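Local coordinates for extracellular solute-binding protein family 1 (Pseudothermotoga lettingae, PDB 5CI5) that binds alpha-D-tagatose and probably serves as the extracellular solute-binding component of an ABC sugar importer, at residues N157-L165 / V285-K293; T323-V332 / P340-L351. All coordinates share one frame; numbering follows the deposited sequence. Where two conformers were deposited one is given.

How the interactions relate
Interaction 1 precedes interaction 2 along the chain without interleaving, and the two belong to different halves of a two-lobed, periplasmic-binding-protein-like fold. Interaction 1 joins the start of helix 162-172 to the chain leaving strand 283-286, an outer strand of the three-stranded antiparallel sheet. Interaction 2 packs helix 325-335 against short helix 343-348, beside strand 339-340 of the larger mixed sheet. Their centres lie 30 Å apart and their nearest atoms about 10 Å. Both contacts are packing within their own lobes, with the bound tagatose about 14 Å from the His288 side chain and about 10 Å from that of Trp328.

Interaction 1: residues N157-L165 / V285-K293; sequences NPPKTWDEL and VALHPYDAK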
loop_
_atom_site.group_PDB
_atom_site.type_symbol
_atom_site.label_atom_id
_atom_site.label_comp_id
_atom_site.label_asym_id
_atom_site.label_seq_id
_atom_site.Cartn_x
_atom_site.Cartn_y
_atom_site.Cartn_z
ATOM N N ASN A 157 -8.586 23.451 2.865
ATOM C CA ASN A 157 -9.820 22.866 3.395
ATOM C C ASN A 157 -10.322 21.721 2.504
ATOM O O ASN A 157 -11.369 21.829 1.855
ATOM C CB ASN A 157 -10.907 23.930 3.538
ATOM C CG ASN A 157 -12.087 23.447 4.367
ATOM O OD1 ASN A 157 -11.920 22.686 5.318
ATOM N ND2 ASN A 157 -13.288 23.872 3.997
ATOM N N PRO A 158 -9.571 20.613 2.465
ATOM C CA PRO A 158 -9.976 19.506 1.597
ATOM C C PRO A 158 -11.292 18.896 2.075
ATOM O O PRO A 158 -11.710 19.119 3.220
ATOM C CB PRO A 158 -8.806 18.515 1.719
ATOM C CG PRO A 158 -8.187 18.828 3.040
ATOM C CD PRO A 158 -8.314 20.325 3.178
ATOM N N PRO A 159 -11.979 18.177 1.192
ATOM C CA PRO A 159 -13.261 17.559 1.573
ATOM C C PRO A 159 -13.110 16.603 2.748
ATOM O O PRO A 159 -12.119 15.860 2.814
ATOM C CB PRO A 159 -13.685 16.808 0.304
ATOM C CG PRO A 159 -12.412 16.599 -0.453
ATOM C CD PRO A 159 -11.567 17.804 -0.174
ATOM N N LYS A 160 -14.106 16.592 3.629
ATOM C CA LYS A 160 -14.110 15.725 4.800
ATOM C C LYS A 160 -15.109 14.584 4.642
ATOM O O LYS A 160 -14.923 13.514 5.208
ATOM C CB LYS A 160 -14.452 16.528 6.055
ATOM C CG LYS A 160 -13.418 17.601 6.402
ATOM C CD LYS A 160 -13.951 18.529 7.494
ATOM C CE LYS A 160 -13.241 19.895 7.484
ATOM N NZ LYS A 160 -14.063 21.003 8.081
ATOM N N THR A 161 -16.165 14.817 3.869
ATOM C CA THR A 161 -17.226 13.840 3.718
ATOM C C THR A 161 -17.380 13.405 2.279
ATOM O O THR A 161 -16.881 14.052 1.348
ATOM C CB THR A 161 -18.558 14.406 4.145
ATOM O OG1 THR A 161 -18.908 15.445 3.219
ATOM C CG2 THR A 161 -18.472 14.962 5.579
ATOM N N TRP A 162 -18.084 12.307 2.086
ATOM C CA TRP A 162 -18.386 11.870 0.729
ATOM C C TRP A 162 -19.132 12.937 -0.069
ATOM O O TRP A 162 -18.879 13.113 -1.267
ATOM C CB TRP A 162 -19.208 10.601 0.746
ATOM C CG TRP A 162 -18.425 9.361 1.005
ATOM C CD1 TRP A 162 -17.096 9.265 1.327
ATOM C CD2 TRP A 162 -18.914 8.031 0.912
ATOM N NE1 TRP A 162 -16.743 7.948 1.453
ATOM C CE2 TRP A 162 -17.840 7.169 1.199
ATOM C CE3 TRP A 162 -20.167 7.473 0.623
ATOM C CZ2 TRP A 162 -17.974 5.781 1.195
ATOM C CZ3 TRP A 162 -20.289 6.077 0.624
ATOM C CH2 TRP A 162 -19.213 5.263 0.921
ATOM N N ASP A 163 -20.046 13.650 0.576
ATOM C CA ASP A 163 -20.802 14.669 -0.141
ATOM C C ASP A 163 -19.855 15.775 -0.622
ATOM O O ASP A 163 -19.935 16.255 -1.762
ATOM C CB ASP A 163 -21.888 15.264 0.733
ATOM C CG ASP A 163 -23.086 14.329 0.897
ATOM O OD1 ASP A 163 -23.200 13.342 0.136
ATOM O OD2 ASP A 163 -23.908 14.598 1.786
ATOM N N GLU A 164 -18.931 16.161 0.247
ATOM C CA GLU A 164 -17.963 17.200 -0.103
ATOM C C GLU A 164 -16.997 16.699 -1.177
ATOM O O GLU A 164 -16.620 17.455 -2.074
ATOM C CB GLU A 164 -17.209 17.661 1.144
ATOM C CG GLU A 164 -18.107 18.445 2.091
ATOM C CD GLU A 164 -17.469 18.723 3.449
ATOM O OE1 GLU A 164 -16.344 18.261 3.709
ATOM O OE2 GLU A 164 -18.118 19.409 4.264
ATOM N N LEU A 165 -16.643 15.416 -1.121
ATOM C CA LEU A 165 -15.725 14.838 -2.107
ATOM C C LEU A 165 -16.364 14.915 -3.474
ATOM O O LEU A 165 -15.739 15.310 -4.454
ATOM C CB LEU A 165 -15.377 13.385 -1.757
ATOM C CG LEU A 165 -14.674 12.541 -2.827
ATOM C CD1 LEU A 165 -13.368 13.186 -3.167
ATOM C CD2 LEU A 165 -14.472 11.133 -2.302
ATOM N N VAL A 285 -1.897 15.823 1.885
ATOM C CA VAL A 285 -2.708 14.678 2.224
ATOM C C VAL A 285 -3.701 15.079 3.294
ATOM O O VAL A 285 -3.507 16.061 3.996
ATOM C CB VAL A 285 -1.858 13.490 2.730
ATOM C CG1 VAL A 285 -0.977 12.972 1.621
ATOM C CG2 VAL A 285 -1.015 13.919 3.930
ATOM N N ALA A 286 -4.772 14.307 3.407
ATOM C CA ALA A 286 -5.779 14.502 4.431
ATOM C C ALA A 286 -6.450 13.181 4.681
ATOM O O ALA A 286 -6.417 12.289 3.828
ATOM C CB ALA A 286 -6.806 15.534 4.007
ATOM N N LEU A 287 -7.077 13.047 5.838
ATOM C CA LEU A 287 -7.944 11.906 6.067
ATOM C C LEU A 287 -8.901 11.751 4.878
ATOM O O LEU A 287 -9.516 12.721 4.435
ATOM C CB LEU A 287 -8.726 12.105 7.359
ATOM C CG LEU A 287 -9.717 11.025 7.770
ATOM C CD1 LEU A 287 -9.032 9.687 8.024
ATOM C CD2 LEU A 287 -10.447 11.481 9.029
ATOM N N HIS A 288 -9.026 10.538 4.340
ATOM C CA HIS A 288 -9.872 10.401 3.176
ATOM C C HIS A 288 -11.316 10.745 3.574
ATOM O O HIS A 288 -11.791 10.372 4.662
ATOM C CB HIS A 288 -9.803 8.993 2.581
ATOM C CG HIS A 288 -10.367 8.885 1.192
ATOM N ND1 HIS A 288 -11.717 8.780 0.940
ATOM C CD2 HIS A 288 -9.753 8.832 -0.013
ATOM C CE1 HIS A 288 -11.910 8.667 -0.363
ATOM N NE2 HIS A 288 -10.730 8.719 -0.968
ATOM N N PRO A 289 -12.016 11.481 2.706
ATOM C CA PRO A 289 -13.444 11.719 2.951
ATOM C C PRO A 289 -14.205 10.431 3.277
ATOM O O PRO A 289 -13.932 9.370 2.692
ATOM C CB PRO A 289 -13.923 12.320 1.625
ATOM C CG PRO A 289 -12.716 13.038 1.114
ATOM C CD PRO A 289 -11.551 12.152 1.478
ATOM N N TYR A 290 -15.153 10.530 4.203
ATOM C CA TYR A 290 -15.870 9.345 4.660
ATOM C C TYR A 290 -17.366 9.632 4.801
ATOM O O TYR A 290 -17.828 10.778 4.648
ATOM C CB TYR A 290 -15.255 8.825 5.975
ATOM C CG TYR A 290 -15.356 9.776 7.149
ATOM C CD1 TYR A 290 -16.453 9.755 7.995
ATOM C CD2 TYR A 290 -14.347 10.677 7.417
ATOM C CE1 TYR A 290 -16.537 10.621 9.077
ATOM C CE2 TYR A 290 -14.423 11.543 8.490
ATOM C CZ TYR A 290 -15.524 11.505 9.320
ATOM O OH TYR A 290 -15.600 12.359 10.391
ATOM N N ASP A 291 -18.112 8.561 5.054
ATOM C CA ASP A 291 -19.561 8.559 5.164
ATOM C C ASP A 291 -19.937 8.404 6.645
ATOM O O ASP A 291 -20.156 9.400 7.345
ATOM C CB ASP A 291 -20.126 7.419 4.307
ATOM C CG ASP A 291 -21.611 7.205 4.504
ATOM O OD1 ASP A 291 -22.344 8.210 4.619
ATOM O OD2 ASP A 291 -22.043 6.031 4.520
ATOM N N ALA A 292 -19.924 7.170 7.139
ATOM C CA ALA A 292 -20.303 6.874 8.520
ATOM C C ALA A 292 -19.159 6.990 9.536
ATOM O O ALA A 292 -19.369 7.410 10.681
ATOM C CB ALA A 292 -20.886 5.480 8.585
ATOM N N LYS A 293 -17.955 6.608 9.117
ATOM C CA LYS A 293 -16.809 6.449 10.014
ATOM C C LYS A 293 -15.536 6.828 9.280
ATOM O O LYS A 293 -15.364 6.427 8.133
ATOM C CB LYS A 293 -16.666 4.997 10.487
ATOM C CG LYS A 293 -17.829 4.420 11.287
ATOM C CD LYS A 293 -17.419 3.086 11.947
ATOM C CE LYS A 293 -18.610 2.366 12.580
ATOM N NZ LYS A 293 -19.505 3.287 13.343
HETATM O O HOH W 1 -10.493 15.132 4.815
HETATM O O HOH W 2 -14.186 6.615 1.128
#
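Pro289 is packed against residues 159-165: its CG lies 3.3 Å from Pro159 O, and its CB meets Leu165 CB at 3.8 Å. Beside it the indole of Trp162 lies under Asp291, whose CB stands almost centrally over the six-membered ring, 3.6 Å from its centroid and 12° off the normal, a CH-pi contact. With CG anti to the carbonyl carbon (chi1 -79°), Trp162 swings its ring across the Tyr290-Asp291 backbone, and Pro289 O comes to the ring edge. A water accepts a hydrogen bond from Trp162 NE1 (2.9 Å) and donates to Pro289 O, which also receives the His288 ND1 bond in its carbonyl plane, on a lone pair; His288 NE2 is hydrogen-bonded to Tyr182 OH.

The backbones meet in a single beta bridge between Thr161 and Tyr290. Tyr290 N donates to Lys160 O, while Trp162 N donates to Tyr290 O at 3.0 Å. The bridge falls exactly where helix 162-172 begins, and Thr161 and Glu164 form a capping box there: Glu164 N bonds to Thr161 OG1 (3.1 Å), and the return bond from Thr161 N to Glu164 OE1 is weak, OE1 being held chiefly by Lys160 N at 2.8 Å. Phe199 and Phe228 meet the Trp162 ring from elsewhere in the fold, and Lys224 pairs with the Asp291 carboxylate.

Toward strand 283-286 the packing thins. Pro158 CG touches only the methyl of Ala286, at 3.7 Å, and the carbonyls of Pro159 and Leu287 are joined through a water that donates to both. Lys160, its CB turned away from residues 285-293, lies on this exposed flank.

Interaction 2: residues T323-V332 / P340-L351; sequences TSFDVWMKWV and PTRMDVCKKSKL
The carbonyl oxygen of Val345 is gripped twice by Ser349, through its backbone N and through OG at 2.8 Å, and this pins Ser349 at the end of helix 343-348 with its CB against Val332 CG1. Val332 uses both branches: CG1 meets Leu351 CD2 tip to tip at 3.6 Å, and CG2 packs on Pro340 CG, the two side chains crossing at about a right angle.

Val345 is the knob of the interface, set in a hole made by Phe325, Trp328, Met329 and Val332. Its CG2 reaches Phe325 CD1 at 3.6 Å, while CG1, anti to the backbone N (chi1 177°), runs in toward the Trp328 carbonyl. The axes of 325-332 and 343-348, running in broadly the same direction, approach to 9.6 Å and cross at -39°. Next to them Pro340, in strand 339-340, lays its CA over one face of the Trp328 six-membered ring, 3.7 Å from the centroid and nearly on its normal; Trp331 lies over the opposite face, and Trp134 of strand 128-138 also meets the Trp328 indole.

At the other end, Arg342 ties the helix starts together. NE and NH2 hold the two Asp344 oxygens side-on, each on its syn lone pair, and NH1 donates to Thr323 O at 3.0 Å, in the carbonyl plane and nearly straight. Phe325 N lies over one face of the guanidinium. NH1 has a second partner, Glu110. With an alanine here, Asp344 and Glu110 would probably be left without their shared cation, and the Thr323 carbonyl without this donor. Asp344 OD1 lies at the edge of the Phe325 ring, in its plane, with the carboxylate plane turned 65° from the ring, and the Lys348 side chain crosses that of Phe325 at about a right angle, Lys348 CD 4.0 Å from Phe325 CZ.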
loop_
_atom_site.group_PDB
_atom_site.type_symbol
_atom_site.label_atom_id
_atom_site.label_comp_id
_atom_site.label_asym_id
_atom_site.label_seq_id
_atom_site.Cartn_x
_atom_site.Cartn_y
_atom_site.Cartn_z
ATOM N N THR A 323 17.301 -2.101 8.105
ATOM C CA THR A 323 16.298 -1.624 9.042
ATOM C C THR A 323 16.968 -1.004 10.269
ATOM O O THR A 323 16.346 -0.910 11.320
ATOM C CB THR A 323 15.334 -2.768 9.445
ATOM O OG1 THR A 323 15.090 -3.614 8.310
ATOM C CG2 THR A 323 14.015 -2.208 9.914
ATOM N N SER A 324 18.219 -0.560 10.116
ATOM C CA SER A 324 18.937 0.130 11.188
ATOM C C SER A 324 18.574 1.608 11.251
ATOM O O SER A 324 18.067 2.201 10.298
ATOM C CB SER A 324 20.452 -0.004 11.019
ATOM O OG SER A 324 20.883 0.704 9.863
ATOM N N PHE A 325 18.834 2.193 12.406
ATOM C CA PHE A 325 18.559 3.597 12.636
ATOM C C PHE A 325 19.294 4.473 11.616
ATOM O O PHE A 325 18.686 5.343 10.997
ATOM C CB PHE A 325 18.961 3.945 14.071
ATOM C CG PHE A 325 18.702 5.372 14.448
ATOM C CD1 PHE A 325 17.436 5.804 14.798
ATOM C CD2 PHE A 325 19.731 6.285 14.450
ATOM C CE1 PHE A 325 17.204 7.129 15.150
ATOM C CE2 PHE A 325 19.504 7.606 14.799
ATOM C CZ PHE A 325 18.234 8.015 15.154
ATOM N N ASP A 326 20.603 4.267 11.442
ATOM C CA ASP A 326 21.374 5.167 10.582
ATOM C C ASP A 326 20.868 5.130 9.144
ATOM O O ASP A 326 20.758 6.171 8.501
ATOM C CB ASP A 326 22.864 4.841 10.612
ATOM C CG ASP A 326 23.516 5.218 11.932
ATOM O OD1 ASP A 326 22.940 6.040 12.668
ATOM O OD2 ASP A 326 24.627 4.713 12.211
ATOM N N VAL A 327 20.552 3.931 8.653
ATOM C CA VAL A 327 20.103 3.775 7.271
ATOM C C VAL A 327 18.767 4.465 7.082
ATOM O O VAL A 327 18.582 5.198 6.107
ATOM C CB VAL A 327 20.020 2.274 6.860
ATOM C CG1 VAL A 327 19.262 2.087 5.562
ATOM C CG2 VAL A 327 21.426 1.699 6.742
ATOM N N TRP A 328 17.838 4.265 8.016
ATOM C CA TRP A 328 16.520 4.852 7.838
ATOM C C TRP A 328 16.549 6.364 8.071
ATOM O O TRP A 328 15.827 7.084 7.406
ATOM C CB TRP A 328 15.476 4.175 8.726
ATOM C CG TRP A 328 14.585 3.334 7.889
ATOM C CD1 TRP A 328 14.599 1.959 7.791
ATOM C CD2 TRP A 328 13.581 3.787 6.981
ATOM N NE1 TRP A 328 13.640 1.544 6.895
ATOM C CE2 TRP A 328 13.004 2.646 6.385
ATOM C CE3 TRP A 328 13.101 5.040 6.624
ATOM C CZ2 TRP A 328 11.970 2.730 5.451
ATOM C CZ3 TRP A 328 12.070 5.120 5.704
ATOM C CH2 TRP A 328 11.533 3.969 5.115
HETATM N N MSE A 329 17.387 6.845 8.993
HETATM C CA MSE A 329 17.539 8.287 9.157
HETATM C C MSE A 329 18.006 8.929 7.848
HETATM O O MSE A 329 17.473 9.955 7.409
HETATM C CB MSE A 329 18.521 8.618 10.284
HETATM C CG MSE A 329 17.886 8.595 11.645
HETATM SE SE MSE A 329 16.595 10.052 11.894
HETATM C CE MSE A 329 17.798 11.393 12.622
ATOM N N LYS A 330 19.001 8.326 7.216
ATOM C CA LYS A 330 19.509 8.850 5.968
ATOM C C LYS A 330 18.471 8.788 4.861
ATOM O O LYS A 330 18.318 9.734 4.076
ATOM C CB LYS A 330 20.778 8.097 5.565
ATOM C CG LYS A 330 21.429 8.639 4.296
ATOM C CD LYS A 330 22.781 8.013 4.080
ATOM C CE LYS A 330 23.473 8.566 2.840
ATOM N NZ LYS A 330 24.811 7.920 2.635
ATOM N N TRP A 331 17.754 7.683 4.795
ATOM C CA TRP A 331 16.688 7.538 3.808
ATOM C C TRP A 331 15.640 8.643 3.937
ATOM O O TRP A 331 15.299 9.302 2.959
ATOM C CB TRP A 331 16.023 6.163 3.943
ATOM C CG TRP A 331 15.096 5.910 2.826
ATOM C CD1 TRP A 331 13.890 6.509 2.618
ATOM C CD2 TRP A 331 15.297 5.009 1.743
ATOM N NE1 TRP A 331 13.314 6.030 1.461
ATOM C CE2 TRP A 331 14.164 5.112 0.902
ATOM C CE3 TRP A 331 16.315 4.114 1.407
ATOM C CZ2 TRP A 331 14.020 4.346 -0.253
ATOM C CZ3 TRP A 331 16.172 3.357 0.255
ATOM C CH2 TRP A 331 15.035 3.488 -0.565
ATOM N N VAL A 332 15.133 8.870 5.142
ATOM C CA VAL A 332 14.142 9.923 5.359
ATOM C C VAL A 332 14.684 11.308 5.044
ATOM O O VAL A 332 13.976 12.143 4.461
ATOM C CB VAL A 332 13.635 9.913 6.812
ATOM C CG1 VAL A 332 12.974 11.268 7.186
ATOM C CG2 VAL A 332 12.687 8.787 6.967
ATOM N N PRO A 340 9.064 5.229 7.997
ATOM C CA PRO A 340 9.884 4.203 8.633
ATOM C C PRO A 340 9.030 3.304 9.514
ATOM O O PRO A 340 8.116 3.795 10.175
ATOM C CB PRO A 340 10.885 5.001 9.500
ATOM C CG PRO A 340 10.831 6.448 8.987
ATOM C CD PRO A 340 9.500 6.607 8.323
ATOM N N THR A 341 9.331 2.013 9.528
ATOM C CA THR A 341 8.751 1.108 10.517
ATOM C C THR A 341 9.348 1.317 11.916
ATOM O O THR A 341 8.774 0.839 12.875
ATOM C CB THR A 341 8.944 -0.350 10.122
ATOM O OG1 THR A 341 10.343 -0.636 9.976
ATOM C CG2 THR A 341 8.212 -0.615 8.819
ATOM N N ARG A 342 10.479 2.020 12.015
ATOM C CA ARG A 342 11.095 2.343 13.312
ATOM C C ARG A 342 10.525 3.629 13.926
ATOM O O ARG A 342 10.565 4.693 13.310
ATOM C CB ARG A 342 12.603 2.525 13.182
ATOM C CG ARG A 342 13.417 1.296 12.745
ATOM C CD ARG A 342 14.895 1.666 12.671
ATOM N NE ARG A 342 15.408 1.887 14.028
ATOM C CZ ARG A 342 16.184 1.063 14.716
ATOM N NH1 ARG A 342 16.628 -0.077 14.199
ATOM N NH2 ARG A 342 16.529 1.396 15.957
HETATM N N MSE A 343 10.061 3.517 15.165
HETATM C CA MSE A 343 9.506 4.639 15.916
HETATM C C MSE A 343 10.566 5.709 16.157
HETATM O O MSE A 343 10.300 6.894 15.950
HETATM C CB MSE A 343 8.935 4.167 17.247
HETATM C CG MSE A 343 7.683 3.373 17.085
HETATM SE SE MSE A 343 6.783 3.047 18.767
HETATM C CE MSE A 343 8.002 1.723 19.453
ATOM N N ASP A 344 11.770 5.296 16.562
ATOM C CA ASP A 344 12.800 6.288 16.877
ATOM C C ASP A 344 13.141 7.147 15.648
ATOM O O ASP A 344 13.285 8.350 15.792
ATOM C CB ASP A 344 14.057 5.653 17.485
ATOM C CG ASP A 344 14.631 4.474 16.687
ATOM O OD1 ASP A 344 14.187 4.176 15.547
ATOM O OD2 ASP A 344 15.583 3.848 17.232
ATOM N N VAL A 345 13.204 6.577 14.442
ATOM C CA VAL A 345 13.436 7.397 13.257
ATOM C C VAL A 345 12.276 8.350 12.966
ATOM O O VAL A 345 12.489 9.523 12.593
ATOM C CB VAL A 345 13.703 6.509 12.027
ATOM C CG1 VAL A 345 13.868 7.327 10.790
ATOM C CG2 VAL A 345 14.944 5.677 12.254
ATOM N N CYS A 346 11.048 7.854 13.111
ATOM C CA CYS A 346 9.880 8.695 12.900
ATOM C C CYS A 346 9.897 9.898 13.838
ATOM O O CYS A 346 9.523 11.000 13.446
ATOM C CB CYS A 346 8.599 7.896 13.116
ATOM S SG CYS A 346 8.220 6.709 11.773
ATOM N N LYS A 347 10.350 9.675 15.068
ATOM C CA LYS A 347 10.249 10.665 16.127
ATOM C C LYS A 347 11.431 11.624 16.094
ATOM O O LYS A 347 11.297 12.800 16.457
ATOM C CB LYS A 347 10.176 9.986 17.494
ATOM C CG LYS A 347 8.894 9.182 17.731
ATOM C CD LYS A 347 9.062 8.240 18.900
ATOM C CE LYS A 347 7.838 7.340 19.087
ATOM N NZ LYS A 347 8.066 6.410 20.242
ATOM N N LYS A 348 12.584 11.114 15.682
ATOM C CA LYS A 348 13.836 11.873 15.767
ATOM C C LYS A 348 14.164 12.570 14.464
ATOM O O LYS A 348 14.939 13.520 14.470
ATOM C CB LYS A 348 14.994 10.977 16.177
ATOM C CG LYS A 348 14.878 10.490 17.631
ATOM C CD LYS A 348 16.116 9.735 18.068
ATOM C CE LYS A 348 16.026 9.248 19.500
ATOM N NZ LYS A 348 15.523 10.298 20.425
ATOM N N SER A 349 13.581 12.100 13.356
ATOM C CA SER A 349 13.764 12.752 12.067
ATOM C C SER A 349 12.948 14.033 12.026
ATOM O O SER A 349 12.210 14.350 12.961
ATOM C CB SER A 349 13.355 11.842 10.906
ATOM O OG SER A 349 11.942 11.673 10.883
ATOM N N LYS A 350 13.076 14.773 10.939
ATOM C CA LYS A 350 12.346 16.027 10.861
ATOM C C LYS A 350 10.973 15.827 10.213
ATOM O O LYS A 350 10.306 16.797 9.900
ATOM C CB LYS A 350 13.164 17.070 10.099
ATOM C CG LYS A 350 14.602 17.267 10.639
ATOM C CD LYS A 350 14.645 18.033 11.951
ATOM C CE LYS A 350 16.053 18.596 12.223
ATOM N NZ LYS A 350 17.025 17.546 12.628
ATOM N N LEU A 351 10.531 14.578 10.053
ATOM C CA LEU A 351 9.214 14.324 9.471
ATOM C C LEU A 351 8.093 15.119 10.150
ATOM O O LEU A 351 7.309 15.776 9.473
ATOM C CB LEU A 351 8.884 12.830 9.505
ATOM C CG LEU A 351 9.714 11.987 8.530
ATOM C CD1 LEU A 351 9.255 10.548 8.566
ATOM C CD2 LEU A 351 9.643 12.496 7.090
#